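LPXTG cell wall surface protein (Streptococcus gordonii, PDB 4IGB) is a peptidoglycan-anchored surface protein of the streptococcal cell wall, whose N-terminal N1 and N2 domains, the part in this chain, probably serve in adhesion. Local coordinates at residues D48-S53 with A160-I165; V105-N110 with A178-A183; E143-N148 with S280-L285; K214-D219 with D238-I243. All blocks are in the same frame, centred on the assembly; numbering follows the deposited sequence.

Contact 1 (D48-S53 with A160-I165)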
loop_
_atom_site.group_PDB
_atom_site.type_symbol
_atom_site.label_atom_id
_atom_site.label_comp_id
_atom_site.label_asym_id
_atom_site.label_seq_id
_atom_site.Cartn_x
_atom_site.Cartn_y
_atom_site.Cartn_z
ATOM N N ASP B 48 -9.837 -17.488 19.112
ATOM C CA ASP B 48 -11.260 -17.368 19.397
ATOM C C ASP B 48 -11.815 -16.249 18.524
ATOM O O ASP B 48 -11.507 -15.077 18.736
ATOM C CB ASP B 48 -11.446 -17.024 20.873
ATOM C CG ASP B 48 -12.891 -17.051 21.307
ATOM O OD1 ASP B 48 -13.693 -17.790 20.717
ATOM O OD2 ASP B 48 -13.230 -16.329 22.258
ATOM N N GLN B 49 -12.619 -16.620 17.536
ATOM C CA GLN B 49 -13.219 -15.653 16.627
ATOM C C GLN B 49 -14.713 -15.539 16.890
ATOM O O GLN B 49 -15.406 -16.547 17.023
ATOM C CB GLN B 49 -12.968 -16.059 15.173
ATOM C CG GLN B 49 -13.664 -15.183 14.144
ATOM C CD GLN B 49 -13.562 -15.743 12.739
ATOM O OE1 GLN B 49 -12.970 -16.798 12.522
ATOM N NE2 GLN B 49 -14.142 -15.037 11.775
ATOM N N PHE B 50 -15.209 -14.309 16.966
ATOM C CA PHE B 50 -16.628 -14.079 17.200
ATOM C C PHE B 50 -17.062 -12.685 16.758
ATOM O O PHE B 50 -16.272 -11.741 16.770
ATOM C CB PHE B 50 -16.976 -14.300 18.675
ATOM C CG PHE B 50 -16.160 -13.471 19.624
ATOM C CD1 PHE B 50 -16.567 -12.197 19.977
ATOM C CD2 PHE B 50 -14.990 -13.971 20.168
ATOM C CE1 PHE B 50 -15.820 -11.435 20.852
ATOM C CE2 PHE B 50 -14.239 -13.212 21.043
ATOM C CZ PHE B 50 -14.654 -11.944 21.385
ATOM N N HIS B 51 -18.325 -12.569 16.367
ATOM C CA HIS B 51 -18.883 -11.293 15.946
ATOM C C HIS B 51 -19.376 -10.506 17.152
ATOM O O HIS B 51 -19.950 -11.070 18.080
ATOM C CB HIS B 51 -20.028 -11.512 14.956
ATOM C CG HIS B 51 -20.608 -10.244 14.411
ATOM N ND1 HIS B 51 -20.322 -9.779 13.146
ATOM C CD2 HIS B 51 -21.458 -9.344 14.959
ATOM C CE1 HIS B 51 -20.971 -8.647 12.939
ATOM N NE2 HIS B 51 -21.667 -8.361 14.023
ATOM N N LEU B 52 -19.144 -9.199 17.132
ATOM C CA LEU B 52 -19.580 -8.325 18.212
ATOM C C LEU B 52 -20.438 -7.199 17.655
ATOM O O LEU B 52 -20.068 -6.556 16.674
ATOM C CB LEU B 52 -18.371 -7.746 18.949
ATOM C CG LEU B 52 -18.227 -8.096 20.430
ATOM C CD1 LEU B 52 -18.657 -9.529 20.692
ATOM C CD2 LEU B 52 -16.798 -7.868 20.894
ATOM N N SER B 53 -21.588 -6.961 18.277
ATOM C CA SER B 53 -22.469 -5.891 17.823
ATOM C C SER B 53 -22.512 -4.767 18.869
ATOM O O SER B 53 -22.921 -4.983 20.000
ATOM C CB SER B 53 -23.872 -6.439 17.565
ATOM O OG SER B 53 -24.719 -5.424 17.057
ATOM N N ALA B 160 -21.913 -8.868 26.737
ATOM C CA ALA B 160 -22.329 -9.723 27.844
ATOM C C ALA B 160 -21.985 -11.189 27.612
ATOM O O ALA B 160 -21.673 -11.915 28.547
ATOM C CB ALA B 160 -23.821 -9.565 28.095
ATOM N N ASN B 161 -22.053 -11.622 26.358
ATOM C CA ASN B 161 -21.798 -13.018 26.022
ATOM C C ASN B 161 -20.328 -13.312 25.750
ATOM O O ASN B 161 -19.926 -14.470 25.659
ATOM C CB ASN B 161 -22.657 -13.442 24.830
ATOM C CG ASN B 161 -24.139 -13.412 25.143
ATOM O OD1 ASN B 161 -24.539 -13.467 26.306
ATOM N ND2 ASN B 161 -24.962 -13.321 24.107
ATOM N N HIS B 162 -19.529 -12.258 25.623
ATOM C CA HIS B 162 -18.101 -12.407 25.376
ATOM C C HIS B 162 -17.296 -11.499 26.296
ATOM O O HIS B 162 -16.738 -10.493 25.864
ATOM C CB HIS B 162 -17.773 -12.108 23.913
ATOM C CG HIS B 162 -18.398 -13.066 22.948
ATOM N ND1 HIS B 162 -19.708 -12.957 22.534
ATOM C CD2 HIS B 162 -17.893 -14.152 22.317
ATOM C CE1 HIS B 162 -19.982 -13.934 21.689
ATOM N NE2 HIS B 162 -18.899 -14.673 21.540
ATOM N N ASP B 163 -17.245 -11.866 27.572
ATOM C CA ASP B 163 -16.529 -11.085 28.568
ATOM C C ASP B 163 -15.473 -11.937 29.261
ATOM O O ASP B 163 -15.407 -11.980 30.488
ATOM C CB ASP B 163 -17.507 -10.518 29.597
ATOM C CG ASP B 163 -16.895 -9.422 30.446
ATOM O OD1 ASP B 163 -15.968 -8.740 29.963
ATOM O OD2 ASP B 163 -17.341 -9.244 31.597
ATOM N N TYR B 164 -14.651 -12.619 28.470
ATOM C CA TYR B 164 -13.603 -13.468 29.023
ATOM C C TYR B 164 -12.210 -13.053 28.553
ATOM O O TYR B 164 -11.268 -13.847 28.591
ATOM C CB TYR B 164 -13.875 -14.950 28.716
ATOM C CG TYR B 164 -14.361 -15.187 27.314
ATOM C CD1 TYR B 164 -13.482 -15.116 26.239
ATOM C CD2 TYR B 164 -15.703 -15.462 27.054
ATOM C CE1 TYR B 164 -13.917 -15.319 24.935
ATOM C CE2 TYR B 164 -16.150 -15.666 25.760
ATOM C CZ TYR B 164 -15.248 -15.594 24.699
ATOM O OH TYR B 164 -15.665 -15.791 23.402
ATOM N N ILE B 165 -12.078 -11.803 28.125
ATOM C CA ILE B 165 -10.796 -11.300 27.637
ATOM C C ILE B 165 -10.007 -10.615 28.745
ATOM O O ILE B 165 -10.521 -9.733 29.427
ATOM C CB ILE B 165 -10.975 -10.321 26.471
ATOM C CG1 ILE B 165 -12.008 -10.854 25.472
ATOM C CG2 ILE B 165 -9.636 -10.078 25.776
ATOM C CD1 ILE B 165 -12.417 -9.846 24.420
#
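The hydroxyl of Y164 donates a hydrogen bond to D48, OH to OD2 2.7 Å, and the carboxylate receives it on the syn lone pair, the side facing its other oxygen. The two side chains come from opposite directions, and OD2 reaches the edge of the tyrosine ring, close to its plane. Beside this bond F50 and H162 form an offset stack, ring centroids 4.1 Å apart and planes only 17° from parallel, with H162 CD2 over one face of the phenyl ring, toward its rim. The strand 47-53 is an outermost strand of a six-stranded antiparallel sheet in the N-terminal domain, and the loop between strands 157-158 and 170-182 folds against it here. With chi1 of F50 at 56°, its CG stands between the backbone N and carbonyl carbon, and the ring projects toward that loop. I165 CD1 meets the edge of the phenyl ring at CZ, 4.3 Å away. The imidazole is held from its other end, where D159 accepts a hydrogen bond from H162 ND1.

Contact 2 (V105-N110 with A178-A183); sequences VDAYLN and AEIRYA
Strands 105-110 and 178-182 run antiparallel, their N-to-C directions 153° apart and their axes 4.5 Å apart at closest approach. D106 with R181 and Y108 with E179 are the hydrogen-bonded pairs, each closed by two backbone bonds; the straightest runs from D106 N to R181 O, 2.8 Å and 176° at the hydrogen. V105, A107, L109, A178, I180 and Y182 share one face, where V105 CG1 reaches diagonally to I180 CB at 3.9 Å and L109 CD1 meets its partner A178 CB at 3.7 Å. L285 of strand 280-287 covers A107 and A178 on that side, as one sheet of the N-terminal domain packs on another. On the other face the guanidinium of R181 lies flat over the Y108 ring, a cation-pi stack with CZ 3.7 Å from the ring centroid and NH1 toward the phenol end. A bend at chi3 (-77°) turns the arginine into this position. Its NE also makes a salt bridge to E179 OE2, 2.9 Å long, which meets the carboxylate from above its plane. Stacked and edge-bound, the guanidinium is probably restrained in rotation, its positive charge offset by the carboxylate and stabilised by the ring's pi face.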
loop_
_atom_site.group_PDB
_atom_site.type_symbol
_atom_site.label_atom_id
_atom_site.label_comp_id
_atom_site.label_asym_id
_atom_site.label_seq_id
_atom_site.Cartn_x
_atom_site.Cartn_y
_atom_site.Cartn_z
ATOM N N VAL B 105 -8.919 -6.057 -7.238
ATOM C CA VAL B 105 -7.812 -6.230 -6.307
ATOM C C VAL B 105 -8.304 -6.919 -5.046
ATOM O O VAL B 105 -9.382 -6.601 -4.533
ATOM C CB VAL B 105 -7.166 -4.871 -5.935
ATOM C CG1 VAL B 105 -6.015 -5.064 -4.938
ATOM C CG2 VAL B 105 -6.669 -4.160 -7.187
ATOM N N ASP B 106 -7.520 -7.883 -4.572
ATOM C CA ASP B 106 -7.760 -8.535 -3.281
ATOM C C ASP B 106 -6.653 -8.216 -2.286
ATOM O O ASP B 106 -5.531 -7.904 -2.680
ATOM C CB ASP B 106 -7.852 -10.059 -3.429
ATOM C CG ASP B 106 -8.901 -10.490 -4.431
ATOM O OD1 ASP B 106 -9.986 -9.880 -4.480
ATOM O OD2 ASP B 106 -8.622 -11.436 -5.192
ATOM N N ALA B 107 -6.971 -8.304 -0.997
ATOM C CA ALA B 107 -5.961 -8.166 0.038
ATOM C C ALA B 107 -5.798 -9.467 0.808
ATOM O O ALA B 107 -6.760 -10.205 1.033
ATOM C CB ALA B 107 -6.312 -7.046 0.993
ATOM N N TYR B 108 -4.570 -9.734 1.219
ATOM C CA TYR B 108 -4.291 -10.859 2.094
ATOM C C TYR B 108 -3.609 -10.304 3.327
ATOM O O TYR B 108 -2.725 -9.460 3.223
ATOM C CB TYR B 108 -3.419 -11.894 1.376
ATOM C CG TYR B 108 -4.140 -12.492 0.196
ATOM C CD1 TYR B 108 -4.821 -13.695 0.316
ATOM C CD2 TYR B 108 -4.188 -11.827 -1.019
ATOM C CE1 TYR B 108 -5.502 -14.243 -0.747
ATOM C CE2 TYR B 108 -4.874 -12.373 -2.104
ATOM C CZ TYR B 108 -5.531 -13.574 -1.951
ATOM O OH TYR B 108 -6.219 -14.121 -2.997
ATOM N N LEU B 109 -4.044 -10.759 4.493
ATOM C CA LEU B 109 -3.466 -10.311 5.744
ATOM C C LEU B 109 -3.110 -11.547 6.563
ATOM O O LEU B 109 -3.982 -12.248 7.070
ATOM C CB LEU B 109 -4.451 -9.420 6.510
ATOM C CG LEU B 109 -3.856 -8.624 7.668
ATOM C CD1 LEU B 109 -2.852 -7.646 7.120
ATOM C CD2 LEU B 109 -4.949 -7.897 8.461
ATOM N N ASN B 110 -1.817 -11.820 6.664
ATOM C CA ASN B 110 -1.357 -12.982 7.400
ATOM C C ASN B 110 -0.647 -12.605 8.696
ATOM O O ASN B 110 0.315 -11.819 8.699
ATOM C CB ASN B 110 -0.467 -13.866 6.517
ATOM C CG ASN B 110 -0.267 -15.248 7.112
ATOM O OD1 ASN B 110 -1.202 -16.045 7.172
ATOM N ND2 ASN B 110 0.934 -15.522 7.596
ATOM N N ALA B 178 0.925 -7.958 4.926
ATOM C CA ALA B 178 -0.205 -7.530 4.134
ATOM C C ALA B 178 0.231 -7.541 2.686
ATOM O O ALA B 178 1.375 -7.213 2.363
ATOM C CB ALA B 178 -0.652 -6.127 4.543
ATOM N N GLU B 179 -0.688 -7.911 1.808
ATOM C CA GLU B 179 -0.378 -7.996 0.393
ATOM C C GLU B 179 -1.628 -7.709 -0.405
ATOM O O GLU B 179 -2.713 -8.173 -0.056
ATOM C CB GLU B 179 0.160 -9.389 0.029
ATOM C CG GLU B 179 0.535 -9.526 -1.443
ATOM C CD GLU B 179 0.799 -10.970 -1.864
ATOM O OE1 GLU B 179 1.226 -11.779 -1.031
ATOM O OE2 GLU B 179 0.564 -11.303 -3.037
ATOM N N ILE B 180 -1.469 -6.938 -1.474
ATOM C CA ILE B 180 -2.540 -6.713 -2.436
ATOM C C ILE B 180 -2.182 -7.427 -3.737
ATOM O O ILE B 180 -1.012 -7.539 -4.086
ATOM C CB ILE B 180 -2.782 -5.221 -2.696
ATOM C CG1 ILE B 180 -1.457 -4.489 -2.973
ATOM C CG2 ILE B 180 -3.472 -4.613 -1.492
ATOM C CD1 ILE B 180 -1.636 -2.998 -3.377
ATOM N N ARG B 181 -3.199 -7.890 -4.455
ATOM C CA ARG B 181 -3.004 -8.835 -5.548
ATOM C C ARG B 181 -4.143 -8.668 -6.542
ATOM O O ARG B 181 -5.299 -8.597 -6.136
ATOM C CB ARG B 181 -3.072 -10.244 -4.940
ATOM C CG ARG B 181 -2.340 -11.318 -5.662
ATOM C CD ARG B 181 -2.557 -12.673 -4.968
ATOM N NE ARG B 181 -1.760 -12.858 -3.753
ATOM C CZ ARG B 181 -1.864 -13.926 -2.963
ATOM N NH1 ARG B 181 -2.732 -14.893 -3.258
ATOM N NH2 ARG B 181 -1.113 -14.037 -1.882
ATOM N N TYR B 182 -3.843 -8.598 -7.838
ATOM C CA TYR B 182 -4.913 -8.691 -8.818
ATOM C C TYR B 182 -5.582 -10.082 -8.761
ATOM O O TYR B 182 -4.917 -11.122 -8.832
ATOM C CB TYR B 182 -4.397 -8.414 -10.235
ATOM C CG TYR B 182 -3.943 -6.987 -10.489
ATOM C CD1 TYR B 182 -4.730 -5.909 -10.119
ATOM C CD2 TYR B 182 -2.711 -6.727 -11.088
ATOM C CE1 TYR B 182 -4.308 -4.601 -10.352
ATOM C CE2 TYR B 182 -2.278 -5.433 -11.323
ATOM C CZ TYR B 182 -3.085 -4.364 -10.954
ATOM O OH TYR B 182 -2.664 -3.061 -11.186
ATOM N N ALA B 183 -6.903 -10.091 -8.686
ATOM C CA ALA B 183 -7.640 -11.340 -8.644
ATOM C C ALA B 183 -7.446 -12.135 -9.930
ATOM O O ALA B 183 -7.454 -13.359 -9.901
ATOM C CB ALA B 183 -9.118 -11.078 -8.400
#

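Contact 3 (E143-N148 with S280-L285); sequences ELWESN and SAVFGL
V282 is the point where strand 280-287 meets the loop 143-148, which links the neighbouring antiparallel strands 135-142 and 149-153 of the same six-stranded sheet in the N-terminal domain. The two methyls of V282 divide the work. CG2 touches W145, 3.7 Å from CD1 of the indole, and the two side chains cross at about a right angle; CG1, set anti to the backbone N (chi1 179°), lies 3.7 Å from the carboxylate carbon CD of E146. That glutamate runs past the valine in the opposite direction, extended beyond CG, and its OE1 forms a salt bridge with K30. The indole NH is likewise engaged elsewhere, by the hydroxyl of Y157. From V282 O the contact continues through a water, 2.7 Å from that carbonyl oxygen and 2.5 Å from E146 OE2, which spans the backbone of the strand and the acid. F283 points to the other side of the sheet, where its ring touches Y273. At G284 the two segments come close without a side chain between them, CA standing 4.0 Å from N148 O. L285 closes the walk through a second water, 2.7 Å from N148 O, which accepts from L285 N at 2.9 Å.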
loop_
_atom_site.group_PDB
_atom_site.type_symbol
_atom_site.label_atom_id
_atom_site.label_comp_id
_atom_site.label_asym_id
_atom_site.label_seq_id
_atom_site.Cartn_x
_atom_site.Cartn_y
_atom_site.Cartn_z
ATOM N N GLU B 143 -15.569 -0.609 11.684
ATOM C CA GLU B 143 -15.405 0.785 11.332
ATOM C C GLU B 143 -15.750 1.698 12.500
ATOM O O GLU B 143 -16.223 2.804 12.303
ATOM C CB GLU B 143 -16.178 1.123 10.053
ATOM C CG GLU B 143 -15.609 0.409 8.829
ATOM C CD GLU B 143 -16.402 0.656 7.556
ATOM O OE1 GLU B 143 -15.800 1.070 6.555
ATOM O OE2 GLU B 143 -17.624 0.412 7.543
ATOM N N LEU B 144 -15.495 1.237 13.722
ATOM C CA LEU B 144 -15.714 2.083 14.901
ATOM C C LEU B 144 -14.898 3.373 14.844
ATOM O O LEU B 144 -15.357 4.414 15.305
ATOM C CB LEU B 144 -15.334 1.372 16.202
ATOM C CG LEU B 144 -16.017 0.102 16.698
ATOM C CD1 LEU B 144 -15.817 0.002 18.207
ATOM C CD2 LEU B 144 -17.492 0.082 16.327
ATOM N N TRP B 145 -13.680 3.286 14.308
ATOM C CA TRP B 145 -12.704 4.367 14.401
ATOM C C TRP B 145 -12.476 5.052 13.058
ATOM O O TRP B 145 -12.495 6.278 12.973
ATOM C CB TRP B 145 -11.386 3.824 14.958
ATOM C CG TRP B 145 -11.609 2.961 16.157
ATOM C CD1 TRP B 145 -11.284 1.640 16.297
ATOM C CD2 TRP B 145 -12.231 3.352 17.384
ATOM N NE1 TRP B 145 -11.659 1.189 17.544
ATOM C CE2 TRP B 145 -12.245 2.223 18.230
ATOM C CE3 TRP B 145 -12.780 4.551 17.852
ATOM C CZ2 TRP B 145 -12.780 2.256 19.519
ATOM C CZ3 TRP B 145 -13.319 4.582 19.137
ATOM C CH2 TRP B 145 -13.315 3.441 19.950
ATOM N N GLU B 146 -12.246 4.250 12.022
ATOM C CA GLU B 146 -12.122 4.741 10.656
ATOM C C GLU B 146 -12.901 3.808 9.749
ATOM O O GLU B 146 -13.185 2.665 10.119
ATOM C CB GLU B 146 -10.675 4.685 10.159
ATOM C CG GLU B 146 -9.611 5.245 11.061
ATOM C CD GLU B 146 -8.214 5.019 10.485
ATOM O OE1 GLU B 146 -8.104 4.516 9.339
ATOM O OE2 GLU B 146 -7.229 5.339 11.178
ATOM N N SER B 147 -13.205 4.295 8.553
ATOM C CA SER B 147 -13.759 3.469 7.495
ATOM C C SER B 147 -12.714 2.458 7.011
ATOM O O SER B 147 -11.515 2.733 7.017
ATOM C CB SER B 147 -14.191 4.347 6.316
ATOM O OG SER B 147 -15.316 5.145 6.650
ATOM N N ASN B 148 -13.173 1.283 6.605
ATOM C CA ASN B 148 -12.319 0.368 5.860
ATOM C C ASN B 148 -11.008 0.036 6.564
ATOM O O ASN B 148 -9.944 0.059 5.961
ATOM C CB ASN B 148 -12.033 0.966 4.481
ATOM C CG ASN B 148 -13.238 0.914 3.582
ATOM O OD1 ASN B 148 -13.864 -0.132 3.439
ATOM N ND2 ASN B 148 -13.593 2.045 2.992
ATOM N N SER B 280 -4.117 -0.027 21.209
ATOM C CA SER B 280 -4.276 -0.612 19.897
ATOM C C SER B 280 -4.141 0.489 18.864
ATOM O O SER B 280 -4.187 1.682 19.201
ATOM C CB SER B 280 -5.635 -1.297 19.777
ATOM O OG SER B 280 -6.680 -0.345 19.820
ATOM N N ALA B 281 -3.955 0.083 17.615
ATOM C CA ALA B 281 -3.866 1.028 16.517
ATOM C C ALA B 281 -4.716 0.548 15.352
ATOM O O ALA B 281 -5.022 -0.642 15.229
ATOM C CB ALA B 281 -2.409 1.211 16.076
ATOM N N VAL B 282 -5.077 1.482 14.487
ATOM C CA VAL B 282 -6.019 1.208 13.419
ATOM C C VAL B 282 -5.297 1.393 12.097
ATOM O O VAL B 282 -4.540 2.355 11.922
ATOM C CB VAL B 282 -7.243 2.160 13.504
ATOM C CG1 VAL B 282 -8.218 1.889 12.379
ATOM C CG2 VAL B 282 -7.938 2.007 14.842
ATOM N N PHE B 283 -5.533 0.476 11.167
ATOM C CA PHE B 283 -4.830 0.486 9.897
ATOM C C PHE B 283 -5.764 0.292 8.721
ATOM O O PHE B 283 -6.712 -0.494 8.786
ATOM C CB PHE B 283 -3.806 -0.646 9.845
ATOM C CG PHE B 283 -2.840 -0.642 10.985
ATOM C CD1 PHE B 283 -1.645 0.049 10.892
ATOM C CD2 PHE B 283 -3.121 -1.344 12.145
ATOM C CE1 PHE B 283 -0.742 0.053 11.949
ATOM C CE2 PHE B 283 -2.234 -1.357 13.201
ATOM C CZ PHE B 283 -1.035 -0.655 13.106
ATOM N N GLY B 284 -5.459 0.979 7.629
ATOM C CA GLY B 284 -6.047 0.660 6.341
ATOM C C GLY B 284 -4.952 0.224 5.395
ATOM O O GLY B 284 -3.782 0.230 5.760
ATOM N N LEU B 285 -5.309 -0.161 4.176
ATOM C CA LEU B 285 -4.294 -0.416 3.171
ATOM C C LEU B 285 -4.558 0.507 1.999
ATOM O O LEU B 285 -5.702 0.761 1.650
ATOM C CB LEU B 285 -4.291 -1.875 2.720
ATOM C CG LEU B 285 -4.096 -2.939 3.800
ATOM C CD1 LEU B 285 -4.210 -4.322 3.159
ATOM C CD2 LEU B 285 -2.745 -2.777 4.466
HETATM O O HOH W 1 -4.818 4.874 10.870
HETATM O O HOH W 2 -8.157 -0.003 3.969
#

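Contact 4 (K214-D219 with D238-I243); sequences KNYQND and DRTSWI
Y216 and W242 meet in a T-shaped (edge-to-face) stack, the indole edge pointing at the tyrosine face, planes at 90° and six-membered ring centroids 5.0 Å apart. W242 CH2 comes to 3.6 Å from Y216 CE1. T240 packs obliquely beside the tyrosine ring, CB 3.2 Å from Y216 CD2. A chi1 of 170° swings the Y216 ring away from its own backbone nitrogen and against strand 239-243. Its hydroxyl reaches E16, and the indole NH binds Q233, so both buried rings have their polar ends satisfied. Nearby a water donates to Q217 OE1 at 2.7 Å and accepts from T240 OG1 at 2.8 Å. The D238-R239 end is more open to solvent: the backbones stay close, K214 and R239 pairing with CA atoms 4.0 Å apart, but the side chains lie at the margin. One backbone bond crosses there, N215 N to D238 O at 2.9 Å, nearly straight at the hydrogen though the donor sits above the carbonyl plane. R239 NE folds back into a salt bridge with D238 OD2. Helix 216-219 follows strand 210-214, the partner of strand 239-243, after N215 and leads into strand 220-226, whose R223 touches both Y216 and W242.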
loop_
_atom_site.group_PDB
_atom_site.type_symbol
_atom_site.label_atom_id
_atom_site.label_comp_id
_atom_site.label_asym_id
_atom_site.label_seq_id
_atom_site.Cartn_x
_atom_site.Cartn_y
_atom_site.Cartn_z
ATOM N N LYS B 214 9.732 -5.013 9.152
ATOM C CA LYS B 214 10.867 -5.923 9.029
ATOM C C LYS B 214 11.565 -5.720 7.684
ATOM O O LYS B 214 10.913 -5.392 6.700
ATOM C CB LYS B 214 10.393 -7.372 9.182
ATOM C CG LYS B 214 10.091 -7.744 10.644
ATOM C CD LYS B 214 9.262 -9.004 10.748
ATOM C CE LYS B 214 9.973 -10.245 10.185
ATOM N NZ LYS B 214 8.968 -11.371 10.038
ATOM N N ASN B 215 12.890 -5.880 7.650
ATOM C CA ASN B 215 13.626 -5.745 6.397
ATOM C C ASN B 215 13.335 -4.377 5.754
ATOM O O ASN B 215 13.254 -4.223 4.530
ATOM C CB ASN B 215 13.223 -6.896 5.475
ATOM C CG ASN B 215 14.301 -7.280 4.491
ATOM O OD1 ASN B 215 14.011 -7.878 3.445
ATOM N ND2 ASN B 215 15.549 -6.951 4.811
ATOM N N TYR B 216 13.187 -3.382 6.611
ATOM C CA TYR B 216 12.741 -2.048 6.202
ATOM C C TYR B 216 13.444 -1.466 4.977
ATOM O O TYR B 216 12.790 -1.138 3.988
ATOM C CB TYR B 216 12.860 -1.103 7.400
ATOM C CG TYR B 216 12.670 0.366 7.107
ATOM C CD1 TYR B 216 11.536 0.828 6.446
ATOM C CD2 TYR B 216 13.602 1.304 7.551
ATOM C CE1 TYR B 216 11.351 2.183 6.202
ATOM C CE2 TYR B 216 13.424 2.659 7.319
ATOM C CZ TYR B 216 12.299 3.095 6.648
ATOM O OH TYR B 216 12.117 4.440 6.424
ATOM N N GLN B 217 14.773 -1.339 5.040
ATOM C CA GLN B 217 15.525 -0.666 3.989
ATOM C C GLN B 217 15.555 -1.495 2.702
ATOM O O GLN B 217 15.716 -0.951 1.607
ATOM C CB GLN B 217 16.959 -0.333 4.452
ATOM C CG GLN B 217 17.055 0.688 5.584
ATOM C CD GLN B 217 17.194 0.037 6.968
ATOM O OE1 GLN B 217 16.692 -1.064 7.208
ATOM N NE2 GLN B 217 17.895 0.715 7.873
ATOM N N ASN B 218 15.408 -2.807 2.828
ATOM C CA ASN B 218 15.305 -3.663 1.640
ATOM C C ASN B 218 13.903 -3.703 1.025
ATOM O O ASN B 218 13.753 -4.020 -0.146
ATOM C CB ASN B 218 15.755 -5.095 1.947
ATOM C CG ASN B 218 17.266 -5.215 2.100
ATOM O OD1 ASN B 218 17.759 -5.989 2.926
ATOM N ND2 ASN B 218 18.006 -4.446 1.305
ATOM N N ASP B 219 12.879 -3.368 1.808
ATOM C CA ASP B 219 11.486 -3.597 1.373
ATOM C C ASP B 219 10.677 -2.338 1.085
ATOM O O ASP B 219 9.613 -2.404 0.459
ATOM C CB ASP B 219 10.724 -4.425 2.408
ATOM C CG ASP B 219 11.125 -5.893 2.400
ATOM O OD1 ASP B 219 11.942 -6.282 1.552
ATOM O OD2 ASP B 219 10.615 -6.650 3.250
ATOM N N ASP B 238 17.341 -6.163 11.687
ATOM C CA ASP B 238 16.248 -6.940 11.094
ATOM C C ASP B 238 14.966 -6.143 10.848
ATOM O O ASP B 238 14.027 -6.657 10.243
ATOM C CB ASP B 238 15.891 -8.101 12.007
ATOM C CG ASP B 238 15.320 -7.630 13.326
ATOM O OD1 ASP B 238 16.072 -6.988 14.089
ATOM O OD2 ASP B 238 14.127 -7.894 13.601
ATOM N N ARG B 239 14.909 -4.906 11.335
ATOM C CA ARG B 239 13.644 -4.174 11.368
ATOM C C ARG B 239 13.891 -2.732 11.774
ATOM O O ARG B 239 14.852 -2.435 12.490
ATOM C CB ARG B 239 12.742 -4.772 12.442
ATOM C CG ARG B 239 13.171 -4.329 13.842
ATOM C CD ARG B 239 12.232 -4.809 14.924
ATOM N NE ARG B 239 11.982 -6.233 14.801
ATOM C CZ ARG B 239 11.222 -6.934 15.632
ATOM N NH1 ARG B 239 10.637 -6.333 16.668
ATOM N NH2 ARG B 239 11.052 -8.241 15.422
ATOM N N THR B 240 12.999 -1.845 11.352
ATOM C CA THR B 240 13.023 -0.474 11.816
ATOM C C THR B 240 11.697 -0.202 12.520
ATOM O O THR B 240 10.641 -0.586 12.026
ATOM C CB THR B 240 13.260 0.494 10.635
ATOM O OG1 THR B 240 14.577 0.273 10.120
ATOM C CG2 THR B 240 13.132 1.955 11.061
ATOM N N SER B 241 11.760 0.431 13.687
ATOM C CA SER B 241 10.572 0.654 14.504
ATOM C C SER B 241 10.298 2.132 14.665
ATOM O O SER B 241 11.226 2.940 14.706
ATOM C CB SER B 241 10.758 0.049 15.893
ATOM O OG SER B 241 10.845 -1.362 15.837
ATOM N N TRP B 242 9.022 2.480 14.764
ATOM C CA TRP B 242 8.626 3.842 15.073
ATOM C C TRP B 242 7.952 3.851 16.430
ATOM O O TRP B 242 6.916 3.213 16.624
ATOM C CB TRP B 242 7.744 4.413 13.961
ATOM C CG TRP B 242 8.562 4.679 12.747
ATOM C CD1 TRP B 242 9.233 5.835 12.444
ATOM C CD2 TRP B 242 8.865 3.753 11.689
ATOM N NE1 TRP B 242 9.906 5.693 11.253
ATOM C CE2 TRP B 242 9.694 4.425 10.768
ATOM C CE3 TRP B 242 8.500 2.429 11.424
ATOM C CZ2 TRP B 242 10.160 3.823 9.606
ATOM C CZ3 TRP B 242 8.964 1.832 10.257
ATOM C CH2 TRP B 242 9.783 2.529 9.369
ATOM N N ILE B 243 8.564 4.553 17.380
ATOM C CA ILE B 243 8.215 4.382 18.784
ATOM C C ILE B 243 7.584 5.637 19.363
ATOM O O ILE B 243 8.083 6.736 19.149
ATOM C CB ILE B 243 9.449 3.974 19.592
ATOM C CG1 ILE B 243 10.038 2.682 19.003
ATOM C CG2 ILE B 243 9.090 3.793 21.076
ATOM C CD1 ILE B 243 11.462 2.380 19.427
HETATM O O HOH W 3 15.855 -2.158 9.478
#

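Overall arrangement
All four contacts belong to the N-terminal domain of this two-domain piece. Contacts 1 and 3 reach the same six-stranded antiparallel sheet, their centres about 19 Å apart, whereas contacts 2 and 4 reach the eight-stranded one, about 21 Å apart. Contacts 2 and 3 touch, their centres about 17 Å apart, joining the two sheets directly. Contacts 1 and 4 are the most distant, about 34 Å between centres. Along the chain the segments of contacts 1, 2 and 3 alternate, while contact 4 is nested in the long loop closed by contact 3. Such interleaving means that distant parts of the sequence are woven into one domain rather than into successive independent units.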